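Local coordinates for fibronectin type III domain-containing protein (Simiduia agarivorans, PDB 6P2K) that probably hydrolyses xyloglucan-type beta-glucans as a family 74 glycoside hydrolase built on seven-bladed beta-propeller architecture, at residues 324-329 / 354-359; 371-376 / 391-396. One frame throughout, in Å; residues are numbered along the deposited sequence.

Contact 1 (324-329 / 354-359); sequences GWDYAT and NQTMYY
D326 and Q355 meet because their first torsions aim them at one another: D326 swings CG opposite its backbone N (chi1 -169°), while Q355 sets CG beside its own N (chi1 -46°) and then runs extended. The two side chains cross at about a right angle, and NE2 of Q355 donates to OD2 of D326 at 2.7 Å, with 158° at the hydrogen. The bond lies close to the Q355 amide plane but comes down on the oxygen from above the carboxylate plane. The carboxylate and amide planes are steeply inclined to each other. A water also donates to D326 OD2 (2.8 Å) and accepts from Q355 N (2.9 Å), giving that carboxylate oxygen a second bond. The T356 CG2 methyl approaches D326 OD2 to 4.0 Å. This is loop meeting loop: 324-329 belongs to the connection after strand 304-314, while residues 354-357 lead into strand 358-363 of a four-stranded antiparallel propeller blade, close to Q16, a zinc ligand, and to a bound glycerol. Q355 NE2 is also hydrogen-bonded to N420 OD1. Within 324-329, D326 CB lies 3.6 Å above one face of the W325 ring, offset toward its rim; W325 NE1 bonds G12 O. Farther along, a second water donates both to D326 O (2.9 Å) and to Y358 OH (3.2 Å), the hydroxyl that is also bonded to D322 O.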
loop_
_atom_site.group_PDB
_atom_site.type_symbol
_atom_site.label_atom_id
_atom_site.label_comp_id
_atom_site.label_asym_id
_atom_site.label_seq_id
_atom_site.Cartn_x
_atom_site.Cartn_y
_atom_site.Cartn_z
ATOM N N GLY B 324 6.538 -19.401 -26.622
ATOM C CA GLY B 324 7.758 -19.716 -25.900
ATOM C C GLY B 324 8.380 -18.471 -25.286
ATOM O O GLY B 324 7.729 -17.439 -25.099
ATOM N N TRP B 325 9.674 -18.575 -24.969
ATOM C CA TRP B 325 10.348 -17.430 -24.369
ATOM C C TRP B 325 10.659 -16.348 -25.393
ATOM O O TRP B 325 10.700 -15.163 -25.040
ATOM C CB TRP B 325 11.634 -17.864 -23.648
ATOM C CG TRP B 325 12.746 -18.421 -24.512
ATOM C CD1 TRP B 325 13.081 -19.737 -24.668
ATOM C CD2 TRP B 325 13.690 -17.675 -25.297
ATOM N NE1 TRP B 325 14.161 -19.858 -25.508
ATOM C CE2 TRP B 325 14.553 -18.607 -25.909
ATOM C CE3 TRP B 325 13.885 -16.312 -25.548
ATOM C CZ2 TRP B 325 15.593 -18.221 -26.756
ATOM C CZ3 TRP B 325 14.916 -15.931 -26.395
ATOM C CH2 TRP B 325 15.758 -16.883 -26.986
ATOM N N ASP B 326 10.859 -16.725 -26.656
ATOM C CA ASP B 326 11.270 -15.789 -27.704
ATOM C C ASP B 326 10.022 -15.159 -28.309
ATOM O O ASP B 326 9.413 -15.696 -29.237
ATOM C CB ASP B 326 12.109 -16.506 -28.754
ATOM C CG ASP B 326 12.787 -15.550 -29.723
ATOM O OD1 ASP B 326 12.662 -14.319 -29.545
ATOM O OD2 ASP B 326 13.450 -16.036 -30.664
ATOM N N TYR B 327 9.635 -13.997 -27.780
ATOM C CA TYR B 327 8.472 -13.267 -28.283
ATOM C C TYR B 327 8.824 -12.705 -29.659
ATOM O O TYR B 327 9.191 -11.540 -29.823
ATOM C CB TYR B 327 8.057 -12.171 -27.307
ATOM C CG TYR B 327 6.683 -11.601 -27.588
ATOM C CD1 TYR B 327 5.542 -12.234 -27.118
ATOM C CD2 TYR B 327 6.528 -10.430 -28.321
ATOM C CE1 TYR B 327 4.284 -11.721 -27.372
ATOM C CE2 TYR B 327 5.273 -9.905 -28.576
ATOM C CZ TYR B 327 4.157 -10.559 -28.102
ATOM O OH TYR B 327 2.907 -10.046 -28.354
ATOM N N ALA B 328 8.712 -13.565 -30.668
ATOM C CA ALA B 328 9.090 -13.244 -32.044
ATOM C C ALA B 328 7.844 -13.368 -32.912
ATOM O O ALA B 328 7.499 -14.463 -33.365
ATOM C CB ALA B 328 10.207 -14.162 -32.534
ATOM N N THR B 329 7.169 -12.242 -33.146
ATOM C CA THR B 329 5.905 -12.238 -33.863
ATOM C C THR B 329 5.821 -11.008 -34.757
ATOM O O THR B 329 6.274 -9.921 -34.362
ATOM C CB THR B 329 4.715 -12.264 -32.889
ATOM O OG1 THR B 329 3.491 -12.086 -33.611
ATOM C CG2 THR B 329 4.849 -11.162 -31.840
ATOM N N ASN B 354 12.139 -17.868 -36.383
ATOM C CA ASN B 354 13.459 -17.435 -36.856
ATOM C C ASN B 354 14.549 -18.141 -36.057
ATOM O O ASN B 354 15.428 -18.788 -36.630
ATOM C CB ASN B 354 13.686 -15.921 -36.771
ATOM C CG ASN B 354 15.065 -15.514 -37.270
ATOM O OD1 ASN B 354 15.975 -15.268 -36.482
ATOM N ND2 ASN B 354 15.227 -15.460 -38.588
ATOM N N GLN B 355 14.501 -18.015 -34.731
ATOM C CA GLN B 355 15.486 -18.623 -33.847
ATOM C C GLN B 355 14.971 -19.893 -33.185
ATOM O O GLN B 355 15.572 -20.362 -32.211
ATOM C CB GLN B 355 15.923 -17.631 -32.766
ATOM C CG GLN B 355 16.246 -16.231 -33.260
ATOM C CD GLN B 355 16.773 -15.337 -32.145
ATOM O OE1 GLN B 355 17.842 -14.738 -32.268
ATOM N NE2 GLN B 355 16.025 -15.253 -31.045
ATOM N N THR B 356 13.878 -20.461 -33.685
ATOM C CA THR B 356 13.124 -21.467 -32.953
ATOM C C THR B 356 12.813 -22.655 -33.859
ATOM O O THR B 356 13.200 -22.695 -35.030
ATOM C CB THR B 356 11.834 -20.859 -32.389
ATOM O OG1 THR B 356 11.066 -20.294 -33.462
ATOM C CG2 THR B 356 12.163 -19.758 -31.389
ATOM N N MET B 357 12.107 -23.636 -33.298
ATOM C CA MET B 357 11.611 -24.783 -34.045
ATOM C C MET B 357 10.151 -24.996 -33.678
ATOM O O MET B 357 9.810 -25.061 -32.492
ATOM C CB MET B 357 12.426 -26.051 -33.753
ATOM C CG MET B 357 13.914 -25.928 -34.054
ATOM S SD MET B 357 14.853 -25.255 -32.669
ATOM C CE MET B 357 14.861 -26.659 -31.556
ATOM N N TYR B 358 9.297 -25.105 -34.693
ATOM C CA TYR B 358 7.861 -25.221 -34.491
ATOM C C TYR B 358 7.305 -26.308 -35.394
ATOM O O TYR B 358 7.735 -26.448 -36.543
ATOM C CB TYR B 358 7.151 -23.893 -34.781
ATOM C CG TYR B 358 7.095 -22.960 -33.594
ATOM C CD1 TYR B 358 8.153 -22.111 -33.303
ATOM C CD2 TYR B 358 5.983 -22.930 -32.763
ATOM C CE1 TYR B 358 8.106 -21.255 -32.213
ATOM C CE2 TYR B 358 5.925 -22.079 -31.677
ATOM C CZ TYR B 358 6.989 -21.247 -31.409
ATOM O OH TYR B 358 6.936 -20.406 -30.331
ATOM N N TYR B 359 6.346 -27.070 -34.873
ATOM C CA TYR B 359 5.670 -28.104 -35.642
ATOM C C TYR B 359 4.167 -27.880 -35.589
ATOM O O TYR B 359 3.608 -27.583 -34.528
ATOM C CB TYR B 359 5.998 -29.508 -35.120
ATOM C CG TYR B 359 5.241 -30.601 -35.837
ATOM C CD1 TYR B 359 5.679 -31.085 -37.063
ATOM C CD2 TYR B 359 4.085 -31.144 -35.295
ATOM C CE1 TYR B 359 4.989 -32.083 -37.724
ATOM C CE2 TYR B 359 3.387 -32.138 -35.950
ATOM C CZ TYR B 359 3.844 -32.603 -37.161
ATOM O OH TYR B 359 3.153 -33.596 -37.814
HETATM O O HOH W 1 12.512 -16.542 -33.228
HETATM O O HOH W 2 8.841 -17.888 -31.009
#

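Contact 2 (371-376 / 391-396); sequences WQNKYS and PTYKGK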
loop_
_atom_site.group_PDB
_atom_site.type_symbol
_atom_site.label_atom_id
_atom_site.label_comp_id
_atom_site.label_asym_id
_atom_site.label_seq_id
_atom_site.Cartn_x
_atom_site.Cartn_y
_atom_site.Cartn_z
ATOM N N TRP B 371 -0.202 -25.268 -34.039
ATOM C CA TRP B 371 1.231 -25.041 -33.931
ATOM C C TRP B 371 1.735 -25.389 -32.537
ATOM O O TRP B 371 1.114 -25.039 -31.530
ATOM C CB TRP B 371 1.556 -23.589 -34.280
ATOM C CG TRP B 371 1.389 -23.351 -35.743
ATOM C CD1 TRP B 371 0.277 -22.878 -36.380
ATOM C CD2 TRP B 371 2.351 -23.625 -36.765
ATOM N NE1 TRP B 371 0.497 -22.825 -37.736
ATOM C CE2 TRP B 371 1.763 -23.279 -37.998
ATOM C CE3 TRP B 371 3.658 -24.123 -36.755
ATOM C CZ2 TRP B 371 2.437 -23.412 -39.208
ATOM C CZ3 TRP B 371 4.326 -24.252 -37.959
ATOM C CH2 TRP B 371 3.713 -23.901 -39.168
ATOM N N GLN B 372 2.871 -26.083 -32.490
ATOM C CA GLN B 372 3.437 -26.613 -31.256
ATOM C C GLN B 372 4.857 -26.095 -31.078
ATOM O O GLN B 372 5.656 -26.117 -32.021
ATOM C CB GLN B 372 3.430 -28.146 -31.263
ATOM C CG GLN B 372 2.060 -28.765 -31.518
ATOM C CD GLN B 372 2.120 -30.270 -31.758
ATOM O OE1 GLN B 372 3.047 -30.949 -31.311
ATOM N NE2 GLN B 372 1.120 -30.796 -32.465
ATOM N N ASN B 373 5.162 -25.638 -29.866
ATOM C CA ASN B 373 6.494 -25.155 -29.519
ATOM C C ASN B 373 7.435 -26.348 -29.363
ATOM O O ASN B 373 7.226 -27.199 -28.493
ATOM C CB ASN B 373 6.398 -24.328 -28.232
ATOM C CG ASN B 373 7.749 -23.988 -27.603
ATOM O OD1 ASN B 373 8.816 -24.401 -28.060
ATOM N ND2 ASN B 373 7.692 -23.214 -26.526
ATOM N N LYS B 374 8.477 -26.406 -30.202
ATOM C CA LYS B 374 9.426 -27.515 -30.196
ATOM C C LYS B 374 10.848 -27.053 -29.889
ATOM O O LYS B 374 11.817 -27.682 -30.316
ATOM C CB LYS B 374 9.397 -28.263 -31.529
ATOM C CG LYS B 374 8.057 -28.911 -31.858
ATOM C CD LYS B 374 7.763 -30.074 -30.918
ATOM C CE LYS B 374 6.494 -30.808 -31.331
ATOM N NZ LYS B 374 6.428 -32.166 -30.731
ATOM N N TYR B 375 10.995 -25.951 -29.155
ATOM C CA TYR B 375 12.318 -25.495 -28.754
ATOM C C TYR B 375 12.462 -25.245 -27.263
ATOM O O TYR B 375 13.593 -25.302 -26.760
ATOM C CB TYR B 375 12.717 -24.222 -29.526
ATOM C CG TYR B 375 12.003 -22.942 -29.128
ATOM C CD1 TYR B 375 10.722 -22.658 -29.593
ATOM C CD2 TYR B 375 12.630 -22.001 -28.316
ATOM C CE1 TYR B 375 10.074 -21.486 -29.242
ATOM C CE2 TYR B 375 11.992 -20.825 -27.959
ATOM C CZ TYR B 375 10.717 -20.570 -28.426
ATOM O OH TYR B 375 10.089 -19.395 -28.074
ATOM N N SER B 376 11.375 -25.000 -26.535
ATOM C CA SER B 376 11.463 -24.728 -25.109
ATOM C C SER B 376 10.210 -25.255 -24.426
ATOM O O SER B 376 9.172 -25.460 -25.062
ATOM C CB SER B 376 11.642 -23.232 -24.833
ATOM O OG SER B 376 10.631 -22.467 -25.468
ATOM N N PRO B 391 4.989 -17.761 -18.670
ATOM C CA PRO B 391 5.795 -18.775 -17.993
ATOM C C PRO B 391 7.277 -18.541 -18.235
ATOM O O PRO B 391 7.683 -17.881 -19.196
ATOM C CB PRO B 391 5.338 -20.093 -18.633
ATOM C CG PRO B 391 4.149 -19.746 -19.494
ATOM C CD PRO B 391 4.284 -18.306 -19.840
ATOM N N THR B 392 8.091 -19.080 -17.333
ATOM C CA THR B 392 9.493 -19.260 -17.659
ATOM C C THR B 392 9.652 -20.545 -18.467
ATOM O O THR B 392 8.794 -21.430 -18.441
ATOM C CB THR B 392 10.356 -19.308 -16.397
ATOM O OG1 THR B 392 9.994 -20.452 -15.611
ATOM C CG2 THR B 392 10.166 -18.042 -15.569
ATOM N N TYR B 393 10.759 -20.639 -19.198
ATOM C CA TYR B 393 10.949 -21.723 -20.154
ATOM C C TYR B 393 12.315 -22.361 -19.970
ATOM O O TYR B 393 13.324 -21.657 -19.843
ATOM C CB TYR B 393 10.796 -21.216 -21.593
ATOM C CG TYR B 393 9.370 -20.896 -21.973
ATOM C CD1 TYR B 393 8.809 -19.658 -21.676
ATOM C CD2 TYR B 393 8.581 -21.835 -22.622
ATOM C CE1 TYR B 393 7.500 -19.368 -22.018
ATOM C CE2 TYR B 393 7.276 -21.555 -22.968
ATOM C CZ TYR B 393 6.738 -20.322 -22.667
ATOM O OH TYR B 393 5.435 -20.045 -23.017
ATOM N N LYS B 394 12.347 -23.691 -19.970
ATOM C CA LYS B 394 13.591 -24.443 -19.974
ATOM C C LYS B 394 13.812 -25.060 -21.351
ATOM O O LYS B 394 12.860 -25.397 -22.060
ATOM C CB LYS B 394 13.588 -25.532 -18.895
ATOM C CG LYS B 394 12.548 -26.622 -19.084
ATOM C CD LYS B 394 12.604 -27.616 -17.936
ATOM C CE LYS B 394 11.593 -28.729 -18.120
ATOM N NZ LYS B 394 11.560 -29.627 -16.933
ATOM N N GLY B 395 15.081 -25.203 -21.723
ATOM C CA GLY B 395 15.409 -25.666 -23.054
ATOM C C GLY B 395 15.041 -27.120 -23.289
ATOM O O GLY B 395 14.910 -27.928 -22.368
ATOM N N LYS B 396 14.873 -27.452 -24.566
ATOM C CA LYS B 396 14.570 -28.813 -24.986
ATOM C C LYS B 396 15.803 -29.567 -25.465
ATOM O O LYS B 396 15.668 -30.656 -26.027
ATOM C CB LYS B 396 13.500 -28.809 -26.081
ATOM C CG LYS B 396 12.081 -28.582 -25.569
ATOM C CD LYS B 396 11.051 -28.810 -26.678
ATOM C CE LYS B 396 9.628 -28.602 -26.182
ATOM N NZ LYS B 396 9.210 -29.650 -25.207
HETATM O O HOH W 3 15.941 -26.427 -27.501
#
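K396 lays its aliphatic chain along the backbone of 373-376, and this is where the contact packs most closely. CD of K396 lies 3.7 Å from K374 C, and its CE reaches S376 O at 3.4 Å. The chain is extended out to CE, then bent at the last torsion (chi4 -68°), where NZ leaves the segments for E47 and T377 OG1. K374 NZ, bonded to N45 O, also forms a salt bridge with E47, so one carboxylate probably offsets two lysines. The backbone that K396 covers is shaped by N373, whose OD1 takes both Y375 N, nearly straight down the C=O, and S376 N, tilted out of the carbonyl plane: an Asx turn with its Asx motif. N373 ND2 donates in plane to S376 OG at 3.2 Å, and D322 OD2 is a further partner. That serine OG in turn lies obliquely against the Y393 ring, 3.6 Å from CD2, and Y393 OH bonds D322 OD1. S376 and G395 form a close antiparallel non-hydrogen-bonded pair, with S376 CA in a CA-H...O contact to K394 O (3.4 Å). The looser side is at K396 N, which reaches Y375 O only weakly, at 3.3 Å, with a water bridging the two atoms, and at K394, which points away and is exposed. The turn at 374-375 carries the chain from strand 368-373, an outer strand of one blade, into strand 376-379, which pairs with 388-395 in the next sheet.

Coming from the N terminus, the chain leaves strand 304-314 and enters the loop holding 324-329. Contact 1 closes over 24 residues that include strands 336-338 and 348-351, returning the chain at 354-359. Contact 2 opens only afterwards, at 371-376, and closes a shorter loop of 14 residues, mostly strand, at 391-396. The two are therefore in series, neither nested nor crossed. They touch through neighbouring strands: 358-363 and 368-373 lie side by side in one sheet, where Y359 O and Q372 N, like M357 O and K374 N, are probably hydrogen-bonded. Y375 OH hydrogen-bonds I323 O and D326 N and packs on G324 CA, bringing the 315-335 loop, that blade and the following sheet together.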